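Local coordinates for protein luciferase-like monooxygenase (Streptomyces bottropensis, PDB 4US5) that probably acts as a monooxygenase of the bacterial luciferase family, using molecular oxygen on paired donors, most likely with a flavin, at residues E30-A35 against A68-I73; I109-R114 against D136-L141; L258-L263 against M315-R320. All blocks are in the same frame, centred on the assembly; numbering follows the deposited sequence. Where two conformers were deposited one is given.

Contact 1: residues E30-A35 against A68-I73; sequences ELARLA and AETSGI
Glu-69 meets Arg-33 in the loop leading to strand 74-81, and a single carboxylate oxygen does the work. In the Arg-33 conformer described here, one of two deposited, NH2 of Arg-33 lies 2.8 Å from OE1 of Glu-69 in a salt bridge. NE of Arg-33 adds a weak bond to the same OE1 at 3.1 Å. The Glu-69 chain folds back at chi2 (-80°), which turns its carboxylate toward the extended arginine. The guanidinium and carboxylate planes stand 84° apart, and NH2 approaches OE1 from above the carboxylate plane, 62° out of it, so this is not a coplanar two-oxygen pairing. The other oxygen, OE2, is bridged to Arg-65.

At Thr-70 the methyl faces the helix: CG2 lies 3.7 Å from the carbonyl O of Ala-32 and 4.3 Å from Ala-32 CB. Its hydroxyl OG1 is engaged instead with the Ile-66 carbonyl and with Arg-104. The backbone N atoms of Ser-71, Gly-72 and Ile-73 all bond to the carboxylate of Asp-36, one residue beyond 30-35, pinning the loop to the same helix. Ile-73 then closes the contact, its CD1 packing 3.8 Å from Ala-35 CB.

The loop leads directly into strand 74-81, so the contact joins helix 21-38 to the N-terminal end of a strand in the TIM-type barrel. With Glu-69 between Arg-33 and Arg-65, its negative charge is probably well stabilised, while the methyl-on-methyl packing of Ala-35 and Ile-73 supplies an apolar touch beside the Thr-70 methyl.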
ATOM      1  N   GLU B  30       7.244  -7.383  14.308  1.00 17.45           N
ATOM      2  CA  GLU B  30       7.747  -8.335  15.266  1.00 19.17           C
ATOM      3  C   GLU B  30       6.655  -9.306  15.744  1.00 17.11           C
ATOM      4  O   GLU B  30       6.854 -10.546  15.797  1.00 16.39           O
ATOM      5  CB  GLU B  30       8.307  -7.623  16.493  1.00 21.05           C
ATOM      6  CG  GLU B  30       9.100  -8.581  17.371  1.00 24.54           C
ATOM      7  CD  GLU B  30       9.796  -7.923  18.555  1.00 28.23           C
ATOM      8  OE1 GLU B  30       9.495  -6.734  18.878  1.00 23.70           O
ATOM      9  OE2 GLU B  30      10.637  -8.642  19.187  1.00 26.93           O
ATOM     10  N   LEU B  31       5.488  -8.772  16.007  1.00 16.36           N
ATOM     11  CA  LEU B  31       4.358  -9.612  16.428  1.00 15.69           C
ATOM     12  C   LEU B  31       3.926 -10.539  15.316  1.00 15.90           C
ATOM     13  O   LEU B  31       3.634 -11.718  15.555  1.00 16.88           O
ATOM     14  CB  LEU B  31       3.204  -8.767  16.929  1.00 16.39           C
ATOM     15  CG  LEU B  31       1.957  -9.523  17.344  1.00 18.03           C
ATOM     16  CD1 LEU B  31       2.242 -10.496  18.476  1.00 18.52           C
ATOM     17  CD2 LEU B  31       0.858  -8.535  17.737  1.00 21.24           C
ATOM     18  N   ALA B  32       3.896 -10.048  14.082  1.00 15.34           N
ATOM     19  CA  ALA B  32       3.527 -10.882  12.955  1.00 16.32           C
ATOM     20  C   ALA B  32       4.516 -12.048  12.723  1.00 18.14           C
ATOM     21  O   ALA B  32       4.104 -13.142  12.443  1.00 17.66           O
ATOM     22  CB  ALA B  32       3.420 -10.054  11.695  1.00 16.33           C
ATOM     23  N   ARG B  33       5.809 -11.771  12.839  0.50 19.74           N
ATOM     24  CA  ARG B  33       6.824 -12.828  12.728  0.50 20.23           C
ATOM     25  C   ARG B  33       6.623 -13.889  13.827  0.50 19.39           C
ATOM     26  O   ARG B  33       6.639 -15.096  13.558  0.50 18.47           O
ATOM     27  CB  ARG B  33       8.219 -12.238  12.831  0.50 23.41           C
ATOM     28  CG  ARG B  33       8.677 -11.426  11.630  0.50 26.56           C
ATOM     29  CD  ARG B  33      10.126 -11.026  11.947  0.50 29.39           C
ATOM     30  NE  ARG B  33      10.736 -10.093  11.025  0.50 32.44           N
ATOM     31  CZ  ARG B  33      11.144  -8.878  11.359  0.50 32.43           C
ATOM     32  NH1 ARG B  33      10.963  -8.418  12.594  0.50 33.53           N
ATOM     33  NH2 ARG B  33      11.712  -8.114  10.441  0.50 32.59           N
ATOM     34  N   LEU B  34       6.345 -13.433  15.040  1.00 18.71           N
ATOM     35  CA  LEU B  34       6.054 -14.367  16.151  1.00 20.69           C
ATOM     36  C   LEU B  34       4.821 -15.193  15.866  1.00 19.69           C
ATOM     37  O   LEU B  34       4.837 -16.431  15.988  1.00 19.16           O
ATOM     38  CB  LEU B  34       5.932 -13.625  17.459  1.00 20.63           C
ATOM     39  CG  LEU B  34       5.620 -14.500  18.685  1.00 22.14           C
ATOM     40  CD1 LEU B  34       6.771 -15.504  18.936  1.00 23.70           C
ATOM     41  CD2 LEU B  34       5.417 -13.655  19.893  1.00 25.32           C
ATOM     42  N   ALA B  35       3.752 -14.515  15.454  1.00 19.55           N
ATOM     43  CA  ALA B  35       2.508 -15.182  15.152  1.00 19.73           C
ATOM     44  C   ALA B  35       2.662 -16.183  14.026  1.00 18.46           C
ATOM     45  O   ALA B  35       2.075 -17.284  14.052  1.00 18.20           O
ATOM     46  CB  ALA B  35       1.435 -14.150  14.839  1.00 17.90           C
ATOM     47  N   ALA B  68       5.835  -9.903   3.316  1.00 16.82           N
ATOM     48  CA  ALA B  68       7.251 -10.182   2.945  1.00 18.77           C
ATOM     49  C   ALA B  68       8.093 -10.718   4.095  1.00 20.95           C
ATOM     50  O   ALA B  68       9.157 -11.291   3.874  1.00 21.74           O
ATOM     51  CB  ALA B  68       7.917  -8.903   2.411  1.00 19.73           C
ATOM     52  N   GLU B  69       7.640 -10.485   5.330  1.00 19.81           N
ATOM     53  CA  GLU B  69       8.374 -10.862   6.550  1.00 20.25           C
ATOM     54  C   GLU B  69       7.910 -12.206   7.131  1.00 19.14           C
ATOM     55  O   GLU B  69       8.448 -12.640   8.141  1.00 20.66           O
ATOM     56  CB  GLU B  69       8.166  -9.791   7.613  1.00 22.88           C
ATOM     57  CG  GLU B  69       8.671  -8.424   7.243  1.00 23.36           C
ATOM     58  CD  GLU B  69      10.166  -8.281   7.441  1.00 30.53           C
ATOM     59  OE1 GLU B  69      10.770  -9.185   8.062  1.00 36.43           O
ATOM     60  OE2 GLU B  69      10.729  -7.278   6.954  1.00 29.87           O
ATOM     61  N   THR B  70       6.917 -12.831   6.502  1.00 20.37           N
ATOM     62  CA  THR B  70       6.276 -14.029   7.010  1.00 20.06           C
ATOM     63  C   THR B  70       6.058 -15.000   5.874  1.00 20.69           C
ATOM     64  O   THR B  70       6.096 -14.631   4.710  1.00 19.63           O
ATOM     65  CB  THR B  70       4.912 -13.701   7.642  1.00 18.36           C
ATOM     66  OG1 THR B  70       4.105 -13.019   6.688  1.00 17.36           O
ATOM     67  CG2 THR B  70       5.062 -12.855   8.860  1.00 18.54           C
ATOM     68  N   SER B  71       5.839 -16.269   6.211  1.00 22.96           N
ATOM     69  CA  SER B  71       5.716 -17.296   5.190  1.00 24.57           C
ATOM     70  C   SER B  71       4.430 -18.038   5.185  1.00 22.55           C
ATOM     71  O   SER B  71       3.945 -18.396   4.121  1.00 27.11           O
ATOM     72  CB  SER B  71       6.852 -18.338   5.340  1.00 27.35           C
ATOM     73  OG  SER B  71       8.095 -17.686   5.210  1.00 37.45           O
ATOM     74  N   GLY B  72       3.918 -18.388   6.359  1.00 21.36           N
ATOM     75  CA  GLY B  72       2.736 -19.272   6.420  1.00 20.98           C
ATOM     76  C   GLY B  72       1.419 -18.599   6.804  1.00 19.42           C
ATOM     77  O   GLY B  72       0.377 -18.936   6.300  1.00 20.58           O
ATOM     78  N   ILE B  73       1.493 -17.673   7.726  1.00 19.95           N
ATOM     79  CA  ILE B  73       0.303 -16.931   8.184  1.00 18.01           C
ATOM     80  C   ILE B  73      -0.317 -16.176   7.027  1.00 18.62           C
ATOM     81  O   ILE B  73       0.385 -15.602   6.194  1.00 20.93           O
ATOM     82  CB  ILE B  73       0.709 -16.021   9.353  1.00 16.89           C
ATOM     83  CG1 ILE B  73      -0.513 -15.560  10.182  1.00 15.69           C
ATOM     84  CG2 ILE B  73       1.544 -14.832   8.890  1.00 16.79           C
ATOM     85  CD1 ILE B  73      -0.097 -14.994  11.512  1.00 16.28           C
TER

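Contact 2: residues I109-R114 against D136-L141; sequences IGRANR and DLWRRL. With NA (sodium ion), chain N.
Ile-109 and Leu-137 begin the apolar part of the contact, with Ile-109 CG2 4.1 Å from Leu-137 CD1. One helical turn on, Leu-141 takes the other branch: its CD1 lies 4.0 Å from Ile-109 CG1. With CG1 beside the backbone N and CG2 anti to it (chi1 -64°), Ile-109 offers one arm to each leucine, and in each pair the two side chains run antiparallel, alongside one another.

A second group gathers around a charge. CD2 of Leu-137 sits over the centre of one face of the Arg-111 guanidinium, 3.9 Å above its plane, and also touches Arg-111 CG at 3.8 Å. Arg-111 NH2 comes obliquely to Trp-138, 3.8 Å from CZ2, with the guanidinium and indole planes 73° apart; it also makes a weak hydrogen bond to the Ser-134 carbonyl.

This is helix 134-147 packing against barrel strand 105-110 and the loop after it, within the connection that crosses to the parallel strand 167-172. Trp-138 and Leu-141 also reach helix 175-184.

Metal binding comes from the backbone: the carbonyl O of Gly-110 coordinates a sodium ion at 2.7 Å, and Leu-137 CD1 lies near that ion without being a ligand.

Within the helix, Arg-140 NE makes a nearly straight hydrogen bond (170°), part of a salt bridge, to Asp-136 OD2 at 2.9 Å, meeting it from above the carboxylate plane, while its NH1 pairs with Asp-125 of the second subunit.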
ATOM      1  N   ILE B 109     -13.206  -6.135   5.221  1.00 16.71           N
ATOM      2  CA  ILE B 109     -13.884  -4.854   4.976  1.00 18.99           C
ATOM      3  C   ILE B 109     -14.639  -4.500   6.229  1.00 21.07           C
ATOM      4  O   ILE B 109     -15.330  -5.342   6.779  1.00 21.49           O
ATOM      5  CB  ILE B 109     -14.905  -5.005   3.831  1.00 21.16           C
ATOM      6  CG1 ILE B 109     -14.207  -5.353   2.528  1.00 23.19           C
ATOM      7  CG2 ILE B 109     -15.749  -3.743   3.679  1.00 23.68           C
ATOM      8  CD1 ILE B 109     -13.159  -4.370   2.092  1.00 22.45           C
ATOM      9  N   GLY B 110     -14.474  -3.274   6.689  1.00 21.99           N
ATOM     10  CA  GLY B 110     -15.142  -2.801   7.892  1.00 25.70           C
ATOM     11  C   GLY B 110     -15.905  -1.505   7.682  1.00 25.66           C
ATOM     12  O   GLY B 110     -15.708  -0.817   6.678  1.00 23.28           O
ATOM     13  N   ARG B 111     -16.769  -1.185   8.647  1.00 28.99           N
ATOM     14  CA  ARG B 111     -17.608   0.031   8.593  1.00 32.84           C
ATOM     15  C   ARG B 111     -16.852   1.293   8.972  1.00 33.34           C
ATOM     16  O   ARG B 111     -16.076   1.292   9.912  1.00 33.52           O
ATOM     17  CB  ARG B 111     -18.812  -0.056   9.536  1.00 36.40           C
ATOM     18  CG  ARG B 111     -20.005  -0.811   9.032  1.00 44.26           C
ATOM     19  CD  ARG B 111     -21.295  -0.185   9.494  1.00 51.13           C
ATOM     20  NE  ARG B 111     -22.332  -0.454   8.515  1.00 63.77           N
ATOM     21  CZ  ARG B 111     -22.569   0.287   7.429  1.00 66.52           C
ATOM     22  NH1 ARG B 111     -21.890   1.414   7.180  1.00 62.07           N
ATOM     23  NH2 ARG B 111     -23.513  -0.102   6.586  1.00 69.30           N
ATOM     24  N   ALA B 112     -17.223   2.408   8.315  1.00 37.50           N
ATOM     25  CA  ALA B 112     -16.627   3.708   8.568  1.00 36.54           C
ATOM     26  C   ALA B 112     -17.496   4.579   9.510  1.00 43.10           C
ATOM     27  O   ALA B 112     -17.282   5.802   9.613  1.00 40.68           O
ATOM     28  CB  ALA B 112     -16.402   4.431   7.271  1.00 37.27           C
ATOM     29  N   ASN B 113     -18.434   3.941  10.215  1.00 42.07           N
ATOM     30  CA  ASN B 113     -19.362   4.643  11.108  1.00 49.39           C
ATOM     31  C   ASN B 113     -18.711   5.280  12.340  1.00 53.36           C
ATOM     32  O   ASN B 113     -19.337   6.109  12.996  1.00 62.47           O
ATOM     33  CB  ASN B 113     -20.524   3.714  11.541  1.00 50.53           C
ATOM     34  CG  ASN B 113     -20.063   2.514  12.380  1.00 50.27           C
ATOM     35  OD1 ASN B 113     -19.018   1.921  12.126  1.00 53.06           O
ATOM     36  ND2 ASN B 113     -20.857   2.153  13.376  1.00 50.66           N
ATOM     37  N   ARG B 114     -17.479   4.889  12.670  1.00 51.01           N
ATOM     38  CA  ARG B 114     -16.774   5.473  13.815  1.00 52.42           C
ATOM     39  C   ARG B 114     -15.667   6.456  13.395  1.00 51.51           C
ATOM     40  O   ARG B 114     -14.992   7.017  14.244  1.00 46.09           O
ATOM     41  CB  ARG B 114     -16.236   4.368  14.734  1.00 56.49           C
ATOM     42  CG  ARG B 114     -17.352   3.637  15.468  1.00 55.24           C
ATOM     43  CD  ARG B 114     -16.877   2.588  16.452  1.00 63.72           C
ATOM     44  NE  ARG B 114     -15.988   1.626  15.792  1.00 64.72           N
ATOM     45  CZ  ARG B 114     -16.398   0.552  15.103  1.00 74.78           C
ATOM     46  NH1 ARG B 114     -17.696   0.255  14.998  1.00 74.73           N
ATOM     47  NH2 ARG B 114     -15.507  -0.247  14.529  1.00 75.56           N
ATOM     48  N   ASP B 136     -25.271   1.574   1.448  1.00 45.01           N
ATOM     49  CA  ASP B 136     -24.194   1.950   0.530  1.00 41.41           C
ATOM     50  C   ASP B 136     -22.989   0.978   0.642  1.00 34.06           C
ATOM     51  O   ASP B 136     -22.358   0.617  -0.361  1.00 33.54           O
ATOM     52  CB  ASP B 136     -23.725   3.362   0.804  1.00 44.82           C
ATOM     53  CG  ASP B 136     -22.680   3.822  -0.193  1.00 45.92           C
ATOM     54  OD1 ASP B 136     -22.949   3.732  -1.410  1.00 46.37           O
ATOM     55  OD2 ASP B 136     -21.582   4.240   0.235  1.00 48.83           O
ATOM     56  N   LEU B 137     -22.635   0.606   1.863  1.00 33.90           N
ATOM     57  CA  LEU B 137     -21.483  -0.289   2.059  1.00 31.90           C
ATOM     58  C   LEU B 137     -21.734  -1.603   1.361  1.00 34.21           C
ATOM     59  O   LEU B 137     -20.856  -2.110   0.653  1.00 31.68           O
ATOM     60  CB  LEU B 137     -21.192  -0.497   3.534  1.00 33.30           C
ATOM     61  CG  LEU B 137     -20.035  -1.460   3.851  1.00 33.12           C
ATOM     62  CD1 LEU B 137     -18.758  -1.016   3.150  1.00 31.38           C
ATOM     63  CD2 LEU B 137     -19.810  -1.544   5.359  1.00 33.38           C
ATOM     64  N   TRP B 138     -22.950  -2.145   1.505  1.00 34.68           N
ATOM     65  CA  TRP B 138     -23.244  -3.458   0.918  1.00 39.94           C
ATOM     66  C   TRP B 138     -23.247  -3.403  -0.601  1.00 36.51           C
ATOM     67  O   TRP B 138     -22.801  -4.353  -1.261  1.00 37.65           O
ATOM     68  CB  TRP B 138     -24.565  -4.045   1.427  1.00 46.66           C
ATOM     69  CG  TRP B 138     -24.803  -3.900   2.908  1.00 50.41           C
ATOM     70  CD1 TRP B 138     -25.977  -3.539   3.506  1.00 55.22           C
ATOM     71  CD2 TRP B 138     -23.851  -4.088   3.976  1.00 49.84           C
ATOM     72  NE1 TRP B 138     -25.822  -3.502   4.866  1.00 58.03           N
ATOM     73  CE2 TRP B 138     -24.526  -3.827   5.184  1.00 52.29           C
ATOM     74  CE3 TRP B 138     -22.499  -4.455   4.024  1.00 54.37           C
ATOM     75  CZ2 TRP B 138     -23.897  -3.918   6.442  1.00 52.67           C
ATOM     76  CZ3 TRP B 138     -21.872  -4.537   5.272  1.00 55.65           C
ATOM     77  CH2 TRP B 138     -22.579  -4.270   6.468  1.00 56.50           C
ATOM     78  N   ARG B 139     -23.658  -2.272  -1.156  1.00 33.54           N
ATOM     79  CA  ARG B 139     -23.530  -2.023  -2.582  1.00 36.36           C
ATOM     80  C   ARG B 139     -22.059  -1.962  -3.048  1.00 35.50           C
ATOM     81  O   ARG B 139     -21.700  -2.525  -4.079  1.00 30.56           O
ATOM     82  CB  ARG B 139     -24.192  -0.707  -2.945  1.00 41.57           C
ATOM     83  CG  ARG B 139     -24.340  -0.463  -4.444  1.00 51.01           C
ATOM     84  CD  ARG B 139     -24.724   0.967  -4.781  1.00 61.70           C
ATOM     85  NE  ARG B 139     -26.064   1.337  -4.290  1.00 73.49           N
ATOM     86  CZ  ARG B 139     -27.204   1.209  -4.990  1.00 78.56           C
ATOM     87  NH1 ARG B 139     -27.203   0.700  -6.220  1.00 75.04           N
ATOM     88  NH2 ARG B 139     -28.360   1.584  -4.450  1.00 78.95           N
ATOM     89  N   ARG B 140     -21.239  -1.244  -2.302  1.00 28.33           N
ATOM     90  CA  ARG B 140     -19.788  -1.166  -2.605  1.00 28.02           C
ATOM     91  C   ARG B 140     -19.146  -2.531  -2.529  1.00 25.28           C
ATOM     92  O   ARG B 140     -18.301  -2.890  -3.334  1.00 26.14           O
ATOM     93  CB  ARG B 140     -19.098  -0.239  -1.618  1.00 26.17           C
ATOM     94  CG  ARG B 140     -19.292   1.210  -1.886  1.00 28.07           C
ATOM     95  CD  ARG B 140     -18.822   2.056  -0.707  1.00 28.74           C
ATOM     96  NE  ARG B 140     -19.116   3.434  -0.989  1.00 30.28           N
ATOM     97  CZ  ARG B 140     -18.352   4.239  -1.695  1.00 30.54           C
ATOM     98  NH1 ARG B 140     -17.157   3.867  -2.094  1.00 32.75           N
ATOM     99  NH2 ARG B 140     -18.776   5.456  -1.958  1.00 36.01           N
ATOM    100  N   LEU B 141     -19.585  -3.308  -1.566  1.00 25.88           N
ATOM    101  CA  LEU B 141     -19.077  -4.633  -1.366  1.00 29.04           C
ATOM    102  C   LEU B 141     -19.414  -5.555  -2.560  1.00 32.45           C
ATOM    103  O   LEU B 141     -18.588  -6.361  -2.982  1.00 28.75           O
ATOM    104  CB  LEU B 141     -19.639  -5.166  -0.040  1.00 33.12           C
ATOM    105  CG  LEU B 141     -19.081  -6.400   0.624  1.00 40.45           C
ATOM    106  CD1 LEU B 141     -17.573  -6.390   0.718  1.00 41.74           C
ATOM    107  CD2 LEU B 141     -19.699  -6.500   2.021  1.00 43.83           C
TER
HETATM  108 NA    NA N1337     -16.518   1.430   5.431  1.00 35.27          NA

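Contact 3: residues L258-L263 against M315-R320; sequences LPPADL and MIHDQR
Chi1 of His-317 (174°) sets the imidazole anti to the backbone N, and chi2 (-95°) turns it so that one face lies against Pro-260. The evidence for a CH-pi contact is direct: Pro-260 CA is 3.6 Å from the centroid of the His-317 ring and only 11° off its normal. At the ring edge, in plane, the carbonyl O of Leu-258 lies 3.2 Å from CD2 of His-317. Both ring nitrogens have partners: NE2 bonds to the Glu-17 carbonyl, and ND1 is 3.0 Å from a water that accepts from Ala-261 N at 2.9 Å.

With an alanine in place of His-317, the Glu-17 carbonyl and the bridging water would probably lose their ring partners and a gap would open beside Pro-260.

Leu-258 adds an apolar touch, its CD1 4.2 Å from CB of Met-315, a selenomethionine. Beyond His-317, OD1 of Asp-318 accepts from Arg-320 N, and the carboxylate also takes NE and NH2 of Arg-320 side-on, one to each oxygen. Pro-260, at the N-cap of helix 261-268, thus packs on the residue before Asp-318, the N-cap of helix 319-332, in the loop from barrel strand 309-313, a beta-alpha loop typical of the TIM barrel.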
ATOM      1  N   LEU B 258      -1.417   5.056  25.047  1.00 20.00           N
ATOM      2  CA  LEU B 258      -1.636   4.022  26.045  1.00 21.44           C
ATOM      3  C   LEU B 258      -0.670   4.200  27.233  1.00 20.72           C
ATOM      4  O   LEU B 258       0.540   4.288  27.050  1.00 20.18           O
ATOM      5  CB  LEU B 258      -1.469   2.616  25.462  1.00 20.18           C
ATOM      6  CG  LEU B 258      -2.545   2.030  24.558  1.00 21.94           C
ATOM      7  CD1 LEU B 258      -2.285   0.517  24.387  1.00 21.36           C
ATOM      8  CD2 LEU B 258      -3.927   2.251  25.081  1.00 26.59           C
ATOM      9  N   PRO B 259      -1.217   4.258  28.474  1.00 21.34           N
ATOM     10  CA  PRO B 259      -0.334   4.477  29.634  1.00 20.43           C
ATOM     11  C   PRO B 259       0.434   3.219  30.107  1.00 21.75           C
ATOM     12  O   PRO B 259      -0.029   2.072  29.919  1.00 20.08           O
ATOM     13  CB  PRO B 259      -1.301   4.929  30.716  1.00 21.54           C
ATOM     14  CG  PRO B 259      -2.606   4.284  30.369  1.00 20.99           C
ATOM     15  CD  PRO B 259      -2.644   4.233  28.855  1.00 19.67           C
ATOM     16  N   PRO B 260       1.576   3.426  30.780  1.00 22.30           N
ATOM     17  CA  PRO B 260       2.328   2.274  31.295  1.00 22.19           C
ATOM     18  C   PRO B 260       1.554   1.550  32.377  1.00 21.37           C
ATOM     19  O   PRO B 260       0.780   2.181  33.106  1.00 23.53           O
ATOM     20  CB  PRO B 260       3.640   2.889  31.824  1.00 23.75           C
ATOM     21  CG  PRO B 260       3.567   4.352  31.594  1.00 24.67           C
ATOM     22  CD  PRO B 260       2.223   4.723  31.049  1.00 22.66           C
ATOM     23  N   ALA B 261       1.787   0.242  32.488  1.00 21.60           N
ATOM     24  CA  ALA B 261       1.017  -0.612  33.376  1.00 22.45           C
ATOM     25  C   ALA B 261       1.106  -0.172  34.845  1.00 23.87           C
ATOM     26  O   ALA B 261       0.094  -0.083  35.533  1.00 27.16           O
ATOM     27  CB  ALA B 261       1.461  -2.068  33.222  1.00 22.12           C
ATOM     28  N   ASP B 262       2.315   0.045  35.332  1.00 26.60           N
ATOM     29  CA  ASP B 262       2.508   0.334  36.775  1.00 30.40           C
ATOM     30  C   ASP B 262       1.867   1.655  37.172  1.00 28.68           C
ATOM     31  O   ASP B 262       1.141   1.730  38.164  1.00 29.09           O
ATOM     32  CB  ASP B 262       3.984   0.273  37.144  1.00 30.21           C
ATOM     33  CG  ASP B 262       4.529  -1.149  37.111  1.00 33.52           C
ATOM     34  OD1 ASP B 262       3.796  -2.081  37.505  1.00 34.23           O
ATOM     35  OD2 ASP B 262       5.683  -1.336  36.707  1.00 38.54           O
ATOM     36  N   LEU B 263       2.046   2.664  36.349  1.00 29.84           N
ATOM     37  CA  LEU B 263       1.336   3.926  36.529  1.00 28.95           C
ATOM     38  C   LEU B 263      -0.172   3.715  36.518  1.00 29.09           C
ATOM     39  O   LEU B 263      -0.911   4.287  37.337  1.00 25.66           O
ATOM     40  CB  LEU B 263       1.701   4.893  35.412  1.00 33.09           C
ATOM     41  CG  LEU B 263       1.114   6.325  35.440  1.00 38.31           C
ATOM     42  CD1 LEU B 263       1.995   7.307  34.662  1.00 43.00           C
ATOM     43  CD2 LEU B 263      -0.302   6.390  34.893  1.00 41.07           C
HETATM   44  N   MSE B 315      -4.358  -4.325  23.778  0.50 16.34           N
HETATM   45  CA  MSE B 315      -4.105  -2.922  24.103  0.50 16.53           C
HETATM   46  C   MSE B 315      -3.130  -2.939  25.256  0.50 17.33           C
HETATM   47  O   MSE B 315      -3.482  -2.616  26.376  0.50 19.61           O
HETATM   48  CB  MSE B 315      -5.401  -2.241  24.491  0.50 17.63           C
HETATM   49  CG  MSE B 315      -6.210  -1.785  23.278  0.50 17.16           C
HETATM   50 SE   MSE B 315      -7.259  -3.258  22.560  0.50 22.58          SE
HETATM   51  CE  MSE B 315      -8.492  -2.261  21.404  0.50 20.03           C
ATOM     52  N   ILE B 316      -1.886  -3.328  24.968  1.00 18.11           N
ATOM     53  CA  ILE B 316      -0.873  -3.576  25.971  1.00 17.09           C
ATOM     54  C   ILE B 316       0.263  -2.569  25.753  1.00 18.09           C
ATOM     55  O   ILE B 316       0.720  -2.359  24.624  1.00 18.18           O
ATOM     56  CB  ILE B 316      -0.364  -5.031  25.884  1.00 17.16           C
ATOM     57  CG1 ILE B 316      -1.475  -6.003  26.333  1.00 16.48           C
ATOM     58  CG2 ILE B 316       0.870  -5.230  26.718  1.00 18.04           C
ATOM     59  CD1 ILE B 316      -1.174  -7.481  26.129  1.00 17.18           C
ATOM     60  N   HIS B 317       0.703  -1.943  26.834  1.00 18.23           N
ATOM     61  CA  HIS B 317       1.666  -0.848  26.734  1.00 18.56           C
ATOM     62  C   HIS B 317       3.043  -1.353  26.278  1.00 18.15           C
ATOM     63  O   HIS B 317       3.688  -0.744  25.422  1.00 18.26           O
ATOM     64  CB  HIS B 317       1.808  -0.135  28.072  1.00 20.77           C
ATOM     65  CG  HIS B 317       2.882   0.903  28.084  1.00 21.10           C
ATOM     66  ND1 HIS B 317       4.154   0.642  28.528  1.00 23.39           N
ATOM     67  CD2 HIS B 317       2.887   2.192  27.654  1.00 21.68           C
ATOM     68  CE1 HIS B 317       4.904   1.720  28.376  1.00 23.33           C
ATOM     69  NE2 HIS B 317       4.155   2.682  27.863  1.00 22.61           N
ATOM     70  N   ASP B 318       3.515  -2.433  26.893  1.00 18.26           N
ATOM     71  CA  ASP B 318       4.886  -2.889  26.737  1.00 19.45           C
ATOM     72  C   ASP B 318       4.971  -4.062  25.818  1.00 20.49           C
ATOM     73  O   ASP B 318       4.394  -5.084  26.076  1.00 18.13           O
ATOM     74  CB  ASP B 318       5.466  -3.228  28.139  1.00 21.98           C
ATOM     75  CG  ASP B 318       7.001  -3.399  28.143  1.00 24.12           C
ATOM     76  OD1 ASP B 318       7.605  -4.053  27.261  1.00 22.98           O
ATOM     77  OD2 ASP B 318       7.613  -2.796  29.047  1.00 27.55           O
ATOM     78  N   GLN B 319       5.747  -3.913  24.741  1.00 19.50           N
ATOM     79  CA  GLN B 319       5.942  -4.972  23.779  1.00 19.90           C
ATOM     80  C   GLN B 319       6.331  -6.307  24.402  1.00 18.16           C
ATOM     81  O   GLN B 319       5.919  -7.354  23.913  1.00 20.54           O
ATOM     82  CB  GLN B 319       6.958  -4.529  22.728  1.00 19.77           C
ATOM     83  CG  GLN B 319       7.294  -5.548  21.666  1.00 21.01           C
ATOM     84  CD  GLN B 319       6.231  -5.734  20.599  1.00 22.29           C
ATOM     85  OE1 GLN B 319       5.070  -5.440  20.806  1.00 21.09           O
ATOM     86  NE2 GLN B 319       6.630  -6.318  19.483  1.00 24.83           N
ATOM     87  N   ARG B 320       7.137  -6.291  25.467  1.00 20.23           N
ATOM     88  CA  ARG B 320       7.563  -7.549  26.079  1.00 18.74           C
ATOM     89  C   ARG B 320       6.369  -8.259  26.741  1.00 18.19           C
ATOM     90  O   ARG B 320       6.245  -9.488  26.672  1.00 19.56           O
ATOM     91  CB  ARG B 320       8.664  -7.313  27.138  1.00 19.50           C
ATOM     92  CG  ARG B 320       9.953  -6.687  26.591  1.00 20.86           C
ATOM     93  CD  ARG B 320      10.826  -6.019  27.643  1.00 21.51           C
ATOM     94  NE  ARG B 320      10.283  -4.740  28.086  1.00 22.57           N
ATOM     95  CZ  ARG B 320      10.881  -3.894  28.936  1.00 25.55           C
ATOM     96  NH1 ARG B 320      12.074  -4.177  29.437  1.00 26.16           N
ATOM     97  NH2 ARG B 320      10.281  -2.770  29.276  1.00 25.64           N
TER
HETATM   98  O   HOH W   1       3.848  -1.115  30.883  1.00 20.44           O

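In the fold
The three contacts lie around one TIM-type barrel. Contact 1 sits where a loop enters strand 74-81, at the N-terminal end of the barrel strands, whereas segments 109-114 and 315-320 lie at or just past the C-terminal ends of strands 105-110 and 309-313, the end where TIM barrels carry their active sites. Contacts 1 and 3 touch directly: Glu-30 OE1 is 3.0 Å from Gln-319 NE2, a probable hydrogen bond between helices 21-38 and 319-332, although the centres of the two contacts are 23 Å apart. Contact 2 stands off, its nearest atoms about 16 Å from contact 1 and about 10 Å from contact 3. Sodium ions mark contacts 2 and 3, at Gly-110 and at the Ser-314 and Ile-316 site.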